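Local coordinates for inositol monophosphatase family protein (Staphylococcus aureus subsp. aureus MSSA476, PDB 4I3Y), which probably hydrolyses inositol monophosphates to inositol and phosphate with the help of bound magnesium ions, a reaction that lithium inhibits, at residues I15-C20 and M122-V126; Q57-Q61 and L73-K78; I92-D97 and P213-A217; D97-N101 and V188-G192; E107-L113 and Y125-H131. One frame throughout, in Å; residues are numbered along the deposited sequence.

Interaction 1 of 5, residues I15-C20 and M122-V126; sequences IDKLIC and MLSYV
Tyr-125 reaches from its strand to helix 15-20 and is met there at its edge and over one face. Its OH donates a very short hydrogen bond, 2.5 Å, to Asp-16 OD1, which lies in the plane of the ring at its edge; carboxylate and ring are only 11° from coplanar. Asp-16 carries CG anti to its backbone N (chi1 -176°), which swings the carboxylate toward the strand, and its second oxygen forms a salt bridge with Lys-136, so both oxygens are engaged. Over the ring face sits the CG2 methyl of Ile-19, nearly above the Tyr-125 centroid and 3.6 Å away, a CH-pi contact. The sulfur of Cys-20 approaches the same ring obliquely. Two residues earlier on the strand, Leu-123 points the same way and pushes its CD1 against Ile-15 CG2 at 3.3 Å, a tight methyl-to-methyl contact. Met-122 and Leu-123 form a classic beta bulge opposite Tyr-115 of the neighbouring strand. The axes of segments 15-20 and 122-126 approach to 10.1 Å and run 19° from parallel, the close alignment of a helix layer covering a sheet in the layered alpha/beta fold of inositol monophosphatases.

Interaction 2 of 5, residues Q57-Q61 and L73-K78; sequences QQQFQ and LLAEEK. With MG (magnesium ion), chain F; MG (magnesium ion), chain D.
Glu-77, whose CB lies against the amide end of Gln-57, has an oxygen gripped by two metal-bound waters: OE2 accepts a hydrogen bond of 2.6 Å from a water on the chain D magnesium and another of equal length from a water on the chain F magnesium. The preceding residue binds the metals directly. Glu-76 extends fully and its carboxylate bridges the pair, OE2 lying 2.1 Å from the chain D magnesium and OE1 2.2 Å from the chain F magnesium. Lys-42 answers both acids, as a salt bridge to Glu-77 OE1 and a hydrogen bond to Glu-76 OE1. One glutamate thus binds both metals while the next holds one water of each. A type I turn from Ala-75 to Lys-78 folds the chain back, and Lys-78, bent at its last torsion (chi4 72°), donates from NZ to Leu-73 O at 2.6 Å. Gln-57 stretches out from the helix to this turn, its CD 3.5 Å from Ala-75 CB. Further along, the Gln-61 side chain crosses that of Leu-73 at about a right angle, its CG 3.4 Å from Leu-73 CD2, while Leu-73 CD1 lies at the edge of the Phe-60 ring. Segment 57-61 of helix 51-67 runs antiparallel to 73-75, part of an edge strand (within this chain) beside strand 89-97, and Phe-60 continues inward to Met-93 and to Ile-19 of helix 12-35.

Interaction 3 of 5, residues I92-D97 and P213-A217; sequences IMDPID and PWDIA. With MG (magnesium ion), chain D.
Asp-94 packs its CB against the backbone of Trp-214, 3.5 Å from the carbonyl O, before its carboxylate divides between metal and protein. With CG anti to the backbone N (chi1 -164°), the acid leaves the strand toward Trp-214 and Asp-215 in the weakly bonded helix about 213-216. OD1 binds the chain D magnesium at 2.0 Å; the carbonyl O of Ile-96 joins it at 2.1 Å, and a water and Glu-76 are further ligands. OD2, not a ligand of this ion, lies at the indole edge, near the ring plane and 3.4 Å from Trp-214 CD1; carboxylate and ring stand 82° apart, almost perpendicular. Both segments carry signatures of the inositol monophosphatase family: the chain turns a corner within the Asp-Pro-Ile-Asp motif, and facing it is the Trp-Asp pair of the second motif. Asp-215 OD1 comes within 3.0 Å of Asp-94 OD2 and 3.3 Å of Asp-97 OD1. These are all acceptors, so no hydrogen bond joins them; in related enzymes the equivalent three carboxylates gather round a further metal ion, which is consistent with their convergence here. Backbone N-H groups hold two of the acids: Lys-212 N bonds to Asp-215 OD2, and Asp-97 OD2 is held by Gly-192. Trp-214 CB rests on Met-93 O. At the apolar end of the contact, the CG2 branch of Ile-92, itself anti to the backbone N, is wedged in tightly, 3.4 Å from Ala-217 CB and 3.6 Å from Trp-214 CA.

Interaction 4 of 5, residues D97-N101 and V188-G192; sequences DGTAN and VGACG. With PO4 (phosphate ion), chain C; GOL (glycerol), chain E.
Asp-97 faces the start of helix 191-200 and takes the N-H of Gly-192 on OD2, 2.8 Å away and met nearly along the C-O axis in an almost straight bond (175°). This is the Asp-Gly-Thr part of the family's metal and phosphate signature, and the first turn of helix 99-105 meets a phosphate ion: Gly-98 N and Thr-99 N both donate to its O2, at 2.9 Å and 3.0 Å. A glycerol fills in between the segments, its O3 receiving Cys-191 N at 2.7 Å and giving its own proton to Asp-97 OD1. Both ligands probably come from the crystallisation liquor, yet they probably mark the pocket. One layer out, at two N-cap positions, Gly-98 CA lies 4.1 Å from Ala-190 CB. A water links the backbones, accepting from Asn-101 N and donating to Gly-189 O at 2.8 Å, while the Asp-194 carboxylate accepts from Val-188 N and Gly-189 N. Asn-101 closes the outer side: OD1 is bonded to Arg-186 of the second subunit, and ND2 serves Asp-108 O as well as the loop. Its bond to Val-188 O is 3.0 Å long and bent to 139° at the hydrogen, with the carbonyl oxygen 24° out of the amide plane.

Interaction 5 of 5, residues E107-L113 and Y125-H131; sequences EDYCIIL and YVYDYPH
Ile-111 and Tyr-127 pair at the apolar centre, their CB atoms 4.2 Å apart on the sheet face that also carries Leu-113 and Tyr-125. Next to them, Leu-113 CB lies 3.8 Å from Tyr-125 CD2. On the reverse face Cys-110 SG meets Val-126 CG1 at 3.7 Å. The two segments belong to the antiparallel beta hairpin of strands 110-117 and 120-128, neighbours within the large mixed sheet. Ile-111 with Tyr-127 and Leu-113 with Tyr-125 are its hydrogen-bonded pairs; Tyr-127 N to Ile-111 O, at 2.8 Å, is nearly straight and lies in the carbonyl plane. Ile-112 with Val-126 is a non-hydrogen-bonded pair between them. At the end of strand 125-128 an inverse gamma turn is centred on Asp-128, and beyond it Pro-130 comes to lie over Tyr-109. Pro-130 CG stands 3.7 Å from the centroid of the Tyr-109 ring, 26° off the normal and shifted toward the rim. Tyr-109 and Tyr-129 run side by side, pointing the same way, with Tyr-109 OH near the edge of the Tyr-129 ring. At the polar margin one water accepts from Asp-108 N at 2.9 Å, donates to Asp-128 OD1 at 2.8 Å and is also bonded to His-131 ND1. Glu-107, extended beyond CG (chi2 168°), sets OE2 at the His-131 ring edge, 3.0 Å from CE1. The second subunit also joins in: its Gln-202 bonds to Glu-107 OE1, its Arg-197 makes a salt bridge with Asp-108 OD2, and its own His-131 stacks on this one.

Overall arrangement
The metal site joins interactions 2 and 3, whose centres are 10 Å apart: Glu-76 of one and Asp-94 and Ile-96 of the other share the chain D magnesium, and a water is common to both. Interaction 4 adds the phosphate-facing helix start and shares Asp-97 with interaction 3. Interaction 5 backs this corner, since Asp-94 N and Asp-97 N reach Ile-112 O (2.9 Å) and Cys-110 O (2.7 Å) in probable hydrogen bonds. Interaction 1 lies farther out, the Tyr-125 side chain about 14 Å from a magnesium; it shares Tyr-125 and Val-126 with interaction 5 and touches interaction 2 where Ile-19 CD1 meets Phe-60 CE1 at 3.9 Å. Interactions 4 and 5 both reach the second subunit.

Interaction 1 of 5, residues I15-C20 and M122-V126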
# COMPACT_ATOMS: atom_id res chain seq x y z
N ILE A 15 24.27 -21.35 2.93
CA ILE A 15 24.18 -19.99 3.46
C ILE A 15 22.69 -19.56 3.45
O ILE A 15 22.17 -19.03 4.45
CB ILE A 15 25.07 -19.01 2.67
CG1 ILE A 15 26.56 -19.53 2.59
CG2 ILE A 15 24.89 -17.62 3.28
CD1 ILE A 15 27.48 -18.75 1.63
N ASP A 16 22.02 -19.78 2.33
CA ASP A 16 20.59 -19.38 2.26
C ASP A 16 19.78 -19.98 3.41
O ASP A 16 18.94 -19.28 4.04
CB ASP A 16 19.97 -19.75 0.92
CG ASP A 16 18.56 -19.27 0.79
OD1 ASP A 16 18.29 -18.05 0.92
OD2 ASP A 16 17.71 -20.14 0.57
N LYS A 17 20.03 -21.28 3.69
CA LYS A 17 19.38 -21.97 4.79
C LYS A 17 19.62 -21.25 6.12
O LYS A 17 18.65 -20.98 6.89
CB LYS A 17 19.86 -23.42 4.88
CG LYS A 17 19.34 -24.15 6.12
CD LYS A 17 19.19 -25.64 5.83
CE LYS A 17 19.05 -26.49 7.09
NZ LYS A 17 17.67 -27.05 7.12
N LEU A 18 20.88 -20.88 6.40
CA LEU A 18 21.16 -20.08 7.65
C LEU A 18 20.39 -18.73 7.70
O LEU A 18 19.86 -18.34 8.75
CB LEU A 18 22.63 -19.79 7.84
CG LEU A 18 23.58 -20.62 8.71
CD1 LEU A 18 22.90 -21.83 9.31
CD2 LEU A 18 24.91 -20.93 8.00
N ILE A 19 20.39 -18.01 6.59
CA ILE A 19 19.80 -16.66 6.60
C ILE A 19 18.27 -16.79 6.76
O ILE A 19 17.67 -16.14 7.65
CB ILE A 19 20.11 -15.90 5.30
CG1 ILE A 19 21.61 -15.61 5.14
CG2 ILE A 19 19.39 -14.55 5.31
CD1 ILE A 19 22.12 -14.65 6.19
N CYS A 20 17.65 -17.65 5.92
CA CYS A 20 16.20 -17.76 5.98
C CYS A 20 15.79 -18.13 7.36
O CYS A 20 14.77 -17.70 7.85
CB CYS A 20 15.62 -18.80 5.03
SG CYS A 20 15.67 -18.32 3.33
N MET A 122 25.13 -12.39 -4.79
CA MET A 122 24.92 -13.83 -4.69
C MET A 122 23.59 -14.21 -3.98
O MET A 122 22.92 -15.16 -4.41
CB MET A 122 26.10 -14.51 -3.95
CG MET A 122 27.45 -14.36 -4.65
SD MET A 122 27.40 -15.02 -6.32
CE MET A 122 29.06 -14.77 -6.92
N LEU A 123 23.27 -13.52 -2.87
CA LEU A 123 22.02 -13.77 -2.07
C LEU A 123 21.36 -12.42 -1.75
O LEU A 123 22.03 -11.45 -1.42
CB LEU A 123 22.29 -14.51 -0.77
CG LEU A 123 22.94 -15.89 -0.81
CD1 LEU A 123 23.33 -16.31 0.63
CD2 LEU A 123 22.07 -16.94 -1.48
N SER A 124 20.04 -12.37 -1.89
CA SER A 124 19.24 -11.16 -1.55
C SER A 124 17.96 -11.50 -0.84
O SER A 124 17.36 -12.52 -1.13
CB SER A 124 18.92 -10.37 -2.81
OG SER A 124 20.13 -9.94 -3.40
N TYR A 125 17.54 -10.63 0.07
CA TYR A 125 16.39 -10.89 0.89
C TYR A 125 15.63 -9.60 1.14
O TYR A 125 16.25 -8.59 1.53
CB TYR A 125 16.83 -11.43 2.29
CG TYR A 125 17.60 -12.73 2.17
CD1 TYR A 125 16.93 -13.95 2.02
CD2 TYR A 125 18.99 -12.71 2.10
CE1 TYR A 125 17.65 -15.13 1.83
CE2 TYR A 125 19.72 -13.85 1.86
CZ TYR A 125 19.04 -15.06 1.77
OH TYR A 125 19.78 -16.17 1.61
N VAL A 126 14.29 -9.67 0.96
CA VAL A 126 13.34 -8.64 1.37
C VAL A 126 12.23 -9.30 2.18
O VAL A 126 11.38 -10.03 1.64
CB VAL A 126 12.74 -7.82 0.21
CG1 VAL A 126 11.81 -6.74 0.79
CG2 VAL A 126 13.84 -7.16 -0.63

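Interaction 2 of 5, residues Q57-Q61 and L73-K78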
# COMPACT_ATOMS: atom_id res chain seq x y z
N GLN A 57 19.39 -4.97 13.75
CA GLN A 57 20.72 -4.81 13.17
C GLN A 57 21.79 -5.50 14.02
O GLN A 57 22.68 -6.19 13.54
CB GLN A 57 21.11 -3.35 13.03
CG GLN A 57 22.42 -3.24 12.26
CD GLN A 57 22.71 -1.81 11.78
OE1 GLN A 57 23.70 -1.21 12.20
NE2 GLN A 57 21.89 -1.28 10.93
N GLN A 58 21.71 -5.26 15.30
CA GLN A 58 22.72 -5.79 16.16
C GLN A 58 22.61 -7.32 16.36
O GLN A 58 23.64 -8.03 16.41
CB GLN A 58 22.75 -4.97 17.44
CG GLN A 58 21.73 -5.27 18.45
CD GLN A 58 22.45 -5.52 19.74
OE1 GLN A 58 22.22 -4.84 20.75
NE2 GLN A 58 23.38 -6.47 19.71
N GLN A 59 21.38 -7.85 16.35
CA GLN A 59 21.26 -9.29 16.24
C GLN A 59 21.88 -9.85 14.98
O GLN A 59 22.49 -10.91 15.05
CB GLN A 59 19.86 -9.78 16.48
CG GLN A 59 19.45 -9.47 17.91
CD GLN A 59 18.01 -9.80 18.18
OE1 GLN A 59 17.41 -9.27 19.13
NE2 GLN A 59 17.45 -10.70 17.38
N PHE A 60 21.80 -9.16 13.84
CA PHE A 60 22.41 -9.72 12.66
C PHE A 60 23.93 -9.65 12.70
O PHE A 60 24.64 -10.52 12.15
CB PHE A 60 21.99 -9.01 11.38
CG PHE A 60 22.43 -9.76 10.16
CD1 PHE A 60 21.89 -11.02 9.88
CD2 PHE A 60 23.43 -9.24 9.32
CE1 PHE A 60 22.29 -11.70 8.76
CE2 PHE A 60 23.84 -9.93 8.23
CZ PHE A 60 23.30 -11.18 7.94
N GLN A 61 24.42 -8.57 13.30
CA GLN A 61 25.86 -8.43 13.57
C GLN A 61 26.38 -9.62 14.36
O GLN A 61 27.38 -10.25 13.99
CB GLN A 61 26.09 -7.16 14.42
CG GLN A 61 26.68 -6.07 13.59
CD GLN A 61 26.76 -4.73 14.28
OE1 GLN A 61 27.63 -3.95 13.93
NE2 GLN A 61 25.87 -4.46 15.26
N LEU A 73 29.94 -6.13 7.35
CA LEU A 73 28.57 -5.59 7.34
C LEU A 73 28.51 -4.08 7.01
O LEU A 73 29.07 -3.22 7.74
CB LEU A 73 27.86 -5.89 8.68
CG LEU A 73 26.44 -5.32 8.87
CD1 LEU A 73 25.49 -6.02 7.87
CD2 LEU A 73 25.98 -5.57 10.26
N LEU A 74 27.88 -3.76 5.88
CA LEU A 74 27.49 -2.37 5.60
C LEU A 74 26.01 -2.17 5.99
O LEU A 74 25.16 -2.80 5.39
CB LEU A 74 27.74 -2.06 4.12
CG LEU A 74 27.29 -0.72 3.45
CD1 LEU A 74 27.58 0.41 4.35
CD2 LEU A 74 27.99 -0.50 2.13
N ALA A 75 25.70 -1.35 7.00
CA ALA A 75 24.32 -1.28 7.49
C ALA A 75 23.90 0.10 7.93
O ALA A 75 24.74 0.92 8.44
CB ALA A 75 24.08 -2.28 8.62
N GLU A 76 22.61 0.37 7.78
CA GLU A 76 22.08 1.67 8.09
C GLU A 76 22.41 2.28 9.48
O GLU A 76 22.84 3.45 9.59
CB GLU A 76 20.57 1.70 7.92
CG GLU A 76 20.07 3.13 8.08
CD GLU A 76 18.62 3.29 7.66
OE1 GLU A 76 18.12 4.46 7.72
OE2 GLU A 76 18.00 2.28 7.27
N GLU A 77 22.19 1.53 10.55
CA GLU A 77 22.24 2.15 11.86
C GLU A 77 23.63 2.06 12.56
O GLU A 77 23.70 1.91 13.74
CB GLU A 77 21.11 1.65 12.77
CG GLU A 77 19.73 1.51 12.10
CD GLU A 77 19.14 2.83 11.52
OE1 GLU A 77 19.66 3.95 11.83
OE2 GLU A 77 18.16 2.75 10.69
N LYS A 78 24.71 2.14 11.81
CA LYS A 78 26.05 2.17 12.42
C LYS A 78 26.89 2.91 11.44
O LYS A 78 26.46 3.12 10.33
CB LYS A 78 26.61 0.77 12.57
CG LYS A 78 26.87 -0.00 11.26
CD LYS A 78 27.60 -1.31 11.58
CE LYS A 78 28.01 -2.08 10.38
NZ LYS A 78 29.13 -1.45 9.65
MG MG F . 16.11 5.24 8.16
MG MG D . 16.11 1.36 7.38
O HOH W 1 16.80 0.92 9.50
O HOH W 2 16.60 4.82 10.15
O HOH W 3 17.31 7.07 7.82
O HOH W 4 14.34 6.28 8.81

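Interaction 3 of 5, residues I92-D97 and P213-A217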
# COMPACT_ATOMS: atom_id res chain seq x y z
N ILE A 92 25.05 -6.30 2.94
CA ILE A 92 24.47 -4.97 3.14
C ILE A 92 23.11 -5.15 3.81
O ILE A 92 22.31 -6.03 3.41
CB ILE A 92 24.36 -4.20 1.85
CG1 ILE A 92 25.74 -4.07 1.21
CG2 ILE A 92 23.66 -2.85 2.11
CD1 ILE A 92 25.78 -3.15 -0.01
N MET A 93 22.86 -4.40 4.89
CA MET A 93 21.58 -4.57 5.61
C MET A 93 20.81 -3.29 5.88
O MET A 93 21.36 -2.35 6.46
CB MET A 93 21.77 -5.26 6.96
CG MET A 93 20.48 -5.49 7.76
SD MET A 93 20.82 -6.17 9.42
CE MET A 93 19.42 -7.26 9.56
N ASP A 94 19.52 -3.32 5.56
CA ASP A 94 18.59 -2.31 6.09
C ASP A 94 17.72 -3.01 7.16
O ASP A 94 16.86 -3.83 6.80
CB ASP A 94 17.70 -1.80 4.98
CG ASP A 94 17.01 -0.52 5.37
OD1 ASP A 94 16.81 -0.29 6.58
OD2 ASP A 94 16.76 0.25 4.44
N PRO A 95 17.97 -2.73 8.47
CA PRO A 95 17.28 -3.60 9.42
C PRO A 95 15.78 -3.38 9.44
O PRO A 95 15.01 -4.33 9.63
CB PRO A 95 17.94 -3.27 10.74
CG PRO A 95 18.47 -1.82 10.56
CD PRO A 95 18.92 -1.79 9.13
N ILE A 96 15.34 -2.12 9.28
CA ILE A 96 13.93 -1.90 8.96
C ILE A 96 13.92 -0.90 7.79
O ILE A 96 14.38 0.22 7.95
CB ILE A 96 13.12 -1.31 10.13
CG1 ILE A 96 12.94 -2.34 11.30
CG2 ILE A 96 11.78 -0.74 9.61
CD1 ILE A 96 11.92 -3.41 10.99
N ASP A 97 13.43 -1.33 6.63
CA ASP A 97 13.29 -0.41 5.52
C ASP A 97 11.82 0.03 5.57
O ASP A 97 10.96 -0.81 5.64
CB ASP A 97 13.68 -1.02 4.19
CG ASP A 97 13.38 -0.04 3.03
OD1 ASP A 97 13.93 1.08 3.09
OD2 ASP A 97 12.63 -0.40 2.09
N PRO A 213 22.76 2.86 0.20
CA PRO A 213 23.15 1.53 -0.27
C PRO A 213 22.15 0.42 0.21
O PRO A 213 21.77 -0.45 -0.60
CB PRO A 213 24.54 1.34 0.38
CG PRO A 213 25.10 2.73 0.35
CD PRO A 213 23.93 3.64 0.70
N TRP A 214 21.78 0.49 1.49
CA TRP A 214 20.94 -0.53 2.15
C TRP A 214 19.47 -0.50 1.66
O TRP A 214 18.83 -1.53 1.68
CB TRP A 214 21.03 -0.42 3.68
CG TRP A 214 20.93 1.01 4.16
CD1 TRP A 214 19.78 1.75 4.28
CD2 TRP A 214 22.01 1.90 4.53
NE1 TRP A 214 20.07 3.01 4.72
CE2 TRP A 214 21.42 3.13 4.91
CE3 TRP A 214 23.40 1.75 4.62
CZ2 TRP A 214 22.18 4.24 5.36
CZ3 TRP A 214 24.17 2.86 5.06
CH2 TRP A 214 23.57 4.08 5.42
N ASP A 215 18.96 0.66 1.20
CA ASP A 215 17.56 0.73 0.67
C ASP A 215 17.38 -0.05 -0.64
O ASP A 215 16.26 -0.45 -0.99
CB ASP A 215 17.11 2.18 0.41
CG ASP A 215 17.23 3.07 1.62
OD1 ASP A 215 16.73 2.73 2.73
OD2 ASP A 215 17.83 4.15 1.42
N ILE A 216 18.47 -0.24 -1.39
CA ILE A 216 18.44 -0.90 -2.70
C ILE A 216 19.25 -2.19 -2.85
O ILE A 216 19.31 -2.77 -3.93
CB ILE A 216 18.84 0.09 -3.83
CG1 ILE A 216 20.28 0.67 -3.66
CG2 ILE A 216 17.84 1.26 -3.84
CD1 ILE A 216 20.79 1.31 -4.95
N ALA A 217 19.89 -2.64 -1.76
CA ALA A 217 20.98 -3.63 -1.87
C ALA A 217 20.48 -4.98 -2.40
O ALA A 217 21.15 -5.59 -3.23
CB ALA A 217 21.68 -3.79 -0.52
MG MG D . 16.11 1.36 7.38
O HOH W 1 16.80 0.92 9.50

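Interaction 4 of 5, residues D97-N101 and V188-G192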
# COMPACT_ATOMS: atom_id res chain seq x y z
N ASP A 97 13.43 -1.33 6.63
CA ASP A 97 13.29 -0.41 5.52
C ASP A 97 11.82 0.03 5.57
O ASP A 97 10.96 -0.81 5.64
CB ASP A 97 13.68 -1.02 4.19
CG ASP A 97 13.38 -0.04 3.03
OD1 ASP A 97 13.93 1.08 3.09
OD2 ASP A 97 12.63 -0.40 2.09
N GLY A 98 11.54 1.33 5.54
CA GLY A 98 10.22 1.86 5.88
C GLY A 98 9.96 2.05 7.38
O GLY A 98 8.86 1.76 7.89
N THR A 99 10.95 2.59 8.09
CA THR A 99 10.80 2.94 9.51
C THR A 99 9.59 3.86 9.76
O THR A 99 8.90 3.71 10.76
CB THR A 99 12.11 3.57 10.06
OG1 THR A 99 13.20 2.69 9.71
CG2 THR A 99 12.07 3.68 11.55
N ALA A 100 9.33 4.82 8.85
CA ALA A 100 8.20 5.73 9.05
C ALA A 100 6.91 4.91 9.07
O ALA A 100 6.09 5.10 9.94
CB ALA A 100 8.15 6.86 7.97
N ASN A 101 6.76 3.96 8.14
CA ASN A 101 5.58 3.10 8.11
C ASN A 101 5.54 2.20 9.33
O ASN A 101 4.46 1.96 9.87
CB ASN A 101 5.58 2.20 6.86
CG ASN A 101 5.21 2.93 5.62
OD1 ASN A 101 4.68 4.06 5.67
ND2 ASN A 101 5.52 2.34 4.48
N VAL A 188 3.56 2.48 -1.68
CA VAL A 188 3.64 1.69 -0.41
C VAL A 188 4.47 2.46 0.67
O VAL A 188 4.10 2.49 1.86
CB VAL A 188 4.25 0.29 -0.65
CG1 VAL A 188 4.28 -0.52 0.62
CG2 VAL A 188 3.49 -0.49 -1.75
N GLY A 189 5.60 3.02 0.25
CA GLY A 189 6.44 3.82 1.12
C GLY A 189 7.62 3.12 1.80
O GLY A 189 8.29 3.71 2.68
N ALA A 190 7.87 1.87 1.41
CA ALA A 190 9.13 1.21 1.72
C ALA A 190 9.83 0.86 0.42
O ALA A 190 9.30 0.13 -0.37
CB ALA A 190 8.85 -0.06 2.57
N CYS A 191 11.05 1.33 0.20
CA CYS A 191 11.77 1.07 -1.06
C CYS A 191 11.75 -0.41 -1.45
O CYS A 191 11.49 -0.76 -2.59
CB CYS A 191 13.22 1.55 -1.00
SG CYS A 191 14.08 1.45 -2.58
N GLY A 192 12.09 -1.28 -0.50
CA GLY A 192 12.08 -2.69 -0.80
C GLY A 192 10.75 -3.25 -1.17
O GLY A 192 10.67 -4.17 -1.94
P PO4 C . 14.69 3.49 6.55
O1 PO4 C . 15.41 4.82 6.28
O2 PO4 C . 13.16 3.62 6.39
O3 PO4 C . 15.26 2.53 5.53
O4 PO4 C . 14.96 3.14 8.05
C1 GOL E . 11.16 5.39 1.43
O1 GOL E . 10.14 6.03 2.21
C2 GOL E . 12.14 4.97 2.51
O2 GOL E . 12.76 6.16 2.96
C3 GOL E . 13.15 4.06 1.87
O3 GOL E . 12.54 2.79 1.99
O HOH W 5 8.08 4.37 5.41

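Interaction 5 of 5, residues E107-L113 and Y125-H131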
# COMPACT_ATOMS: atom_id res chain seq x y z
N GLU A 107 2.92 -1.47 9.58
CA GLU A 107 2.59 -2.24 8.42
C GLU A 107 3.41 -1.64 7.30
O GLU A 107 3.86 -0.50 7.42
CB GLU A 107 1.10 -2.13 8.07
CG GLU A 107 0.70 -3.13 7.01
CD GLU A 107 -0.81 -3.25 6.83
OE1 GLU A 107 -1.59 -2.74 7.65
OE2 GLU A 107 -1.22 -3.92 5.87
N ASP A 108 3.57 -2.38 6.21
CA ASP A 108 4.32 -1.81 5.05
C ASP A 108 5.76 -1.45 5.38
O ASP A 108 6.26 -0.34 5.03
CB ASP A 108 3.56 -0.62 4.40
CG ASP A 108 2.28 -1.08 3.73
OD1 ASP A 108 2.19 -2.31 3.46
OD2 ASP A 108 1.38 -0.27 3.44
N TYR A 109 6.46 -2.40 5.98
CA TYR A 109 7.91 -2.22 6.19
C TYR A 109 8.56 -3.60 6.01
O TYR A 109 7.87 -4.59 6.10
CB TYR A 109 8.27 -1.53 7.56
CG TYR A 109 7.81 -2.35 8.73
CD1 TYR A 109 8.64 -3.33 9.30
CD2 TYR A 109 6.52 -2.25 9.21
CE1 TYR A 109 8.21 -4.16 10.33
CE2 TYR A 109 6.09 -3.07 10.28
CZ TYR A 109 6.94 -4.02 10.82
OH TYR A 109 6.49 -4.83 11.88
N CYS A 110 9.88 -3.66 5.81
CA CYS A 110 10.55 -4.89 5.54
C CYS A 110 11.97 -4.85 6.10
O CYS A 110 12.46 -3.80 6.58
CB CYS A 110 10.57 -5.14 4.00
SG CYS A 110 11.41 -3.81 3.04
N ILE A 111 12.62 -6.00 6.07
CA ILE A 111 14.02 -6.09 6.43
C ILE A 111 14.74 -6.42 5.11
O ILE A 111 14.30 -7.31 4.38
CB ILE A 111 14.25 -7.23 7.44
CG1 ILE A 111 13.47 -7.00 8.70
CG2 ILE A 111 15.74 -7.41 7.79
CD1 ILE A 111 13.58 -8.19 9.66
N ILE A 112 15.80 -5.67 4.79
CA ILE A 112 16.57 -5.91 3.58
C ILE A 112 17.99 -6.50 3.85
O ILE A 112 18.83 -5.93 4.61
CB ILE A 112 16.68 -4.64 2.69
CG1 ILE A 112 15.26 -4.12 2.41
CG2 ILE A 112 17.45 -4.93 1.38
CD1 ILE A 112 15.16 -2.84 1.58
N LEU A 113 18.28 -7.60 3.16
CA LEU A 113 19.66 -8.19 3.26
C LEU A 113 20.19 -8.54 1.92
O LEU A 113 19.45 -9.06 1.08
CB LEU A 113 19.64 -9.50 4.07
CG LEU A 113 19.75 -9.33 5.56
CD1 LEU A 113 19.37 -10.65 6.28
CD2 LEU A 113 21.14 -8.82 6.01
N TYR A 125 17.54 -10.63 0.07
CA TYR A 125 16.39 -10.89 0.89
C TYR A 125 15.63 -9.60 1.14
O TYR A 125 16.25 -8.59 1.53
CB TYR A 125 16.83 -11.43 2.29
CG TYR A 125 17.60 -12.73 2.17
CD1 TYR A 125 16.93 -13.95 2.02
CD2 TYR A 125 18.99 -12.71 2.10
CE1 TYR A 125 17.65 -15.13 1.83
CE2 TYR A 125 19.72 -13.85 1.86
CZ TYR A 125 19.04 -15.06 1.77
OH TYR A 125 19.78 -16.17 1.61
N VAL A 126 14.29 -9.67 0.96
CA VAL A 126 13.34 -8.64 1.37
C VAL A 126 12.23 -9.30 2.18
O VAL A 126 11.38 -10.03 1.64
CB VAL A 126 12.74 -7.82 0.21
CG1 VAL A 126 11.81 -6.74 0.79
CG2 VAL A 126 13.84 -7.16 -0.63
N TYR A 127 12.27 -9.06 3.49
CA TYR A 127 11.29 -9.72 4.36
C TYR A 127 10.19 -8.78 4.69
O TYR A 127 10.38 -7.90 5.59
CB TYR A 127 11.93 -10.27 5.67
CG TYR A 127 11.00 -11.16 6.50
CD1 TYR A 127 9.90 -11.81 5.92
CD2 TYR A 127 11.25 -11.37 7.88
CE1 TYR A 127 9.06 -12.61 6.67
CE2 TYR A 127 10.40 -12.16 8.67
CZ TYR A 127 9.33 -12.76 8.05
OH TYR A 127 8.52 -13.54 8.80
N ASP A 128 9.05 -9.00 4.04
CA ASP A 128 7.83 -8.25 4.38
C ASP A 128 7.25 -8.87 5.63
O ASP A 128 6.46 -9.82 5.55
CB ASP A 128 6.88 -8.36 3.21
CG ASP A 128 5.55 -7.65 3.43
OD1 ASP A 128 5.21 -7.26 4.52
OD2 ASP A 128 4.83 -7.54 2.46
N TYR A 129 7.69 -8.38 6.79
CA TYR A 129 7.39 -9.06 8.04
C TYR A 129 5.88 -8.92 8.38
O TYR A 129 5.26 -9.90 8.80
CB TYR A 129 8.29 -8.61 9.19
CG TYR A 129 7.67 -8.97 10.53
CD1 TYR A 129 7.77 -10.27 11.03
CD2 TYR A 129 6.94 -8.05 11.24
CE1 TYR A 129 7.17 -10.62 12.21
CE2 TYR A 129 6.35 -8.38 12.43
CZ TYR A 129 6.49 -9.68 12.90
OH TYR A 129 5.88 -10.08 14.02
N PRO A 130 5.28 -7.72 8.19
CA PRO A 130 3.85 -7.61 8.58
C PRO A 130 2.97 -8.65 7.86
O PRO A 130 1.94 -9.09 8.41
CB PRO A 130 3.47 -6.18 8.16
CG PRO A 130 4.80 -5.44 8.25
CD PRO A 130 5.81 -6.43 7.70
N HIS A 131 3.39 -9.07 6.67
CA HIS A 131 2.56 -10.01 5.94
C HIS A 131 3.22 -11.38 5.85
O HIS A 131 2.72 -12.22 5.14
CB HIS A 131 2.08 -9.45 4.58
CG HIS A 131 1.04 -8.40 4.75
ND1 HIS A 131 1.28 -7.06 4.51
CD2 HIS A 131 -0.21 -8.46 5.28
CE1 HIS A 131 0.21 -6.35 4.82
NE2 HIS A 131 -0.71 -7.18 5.30
O HOH W 6 3.58 -4.96 4.92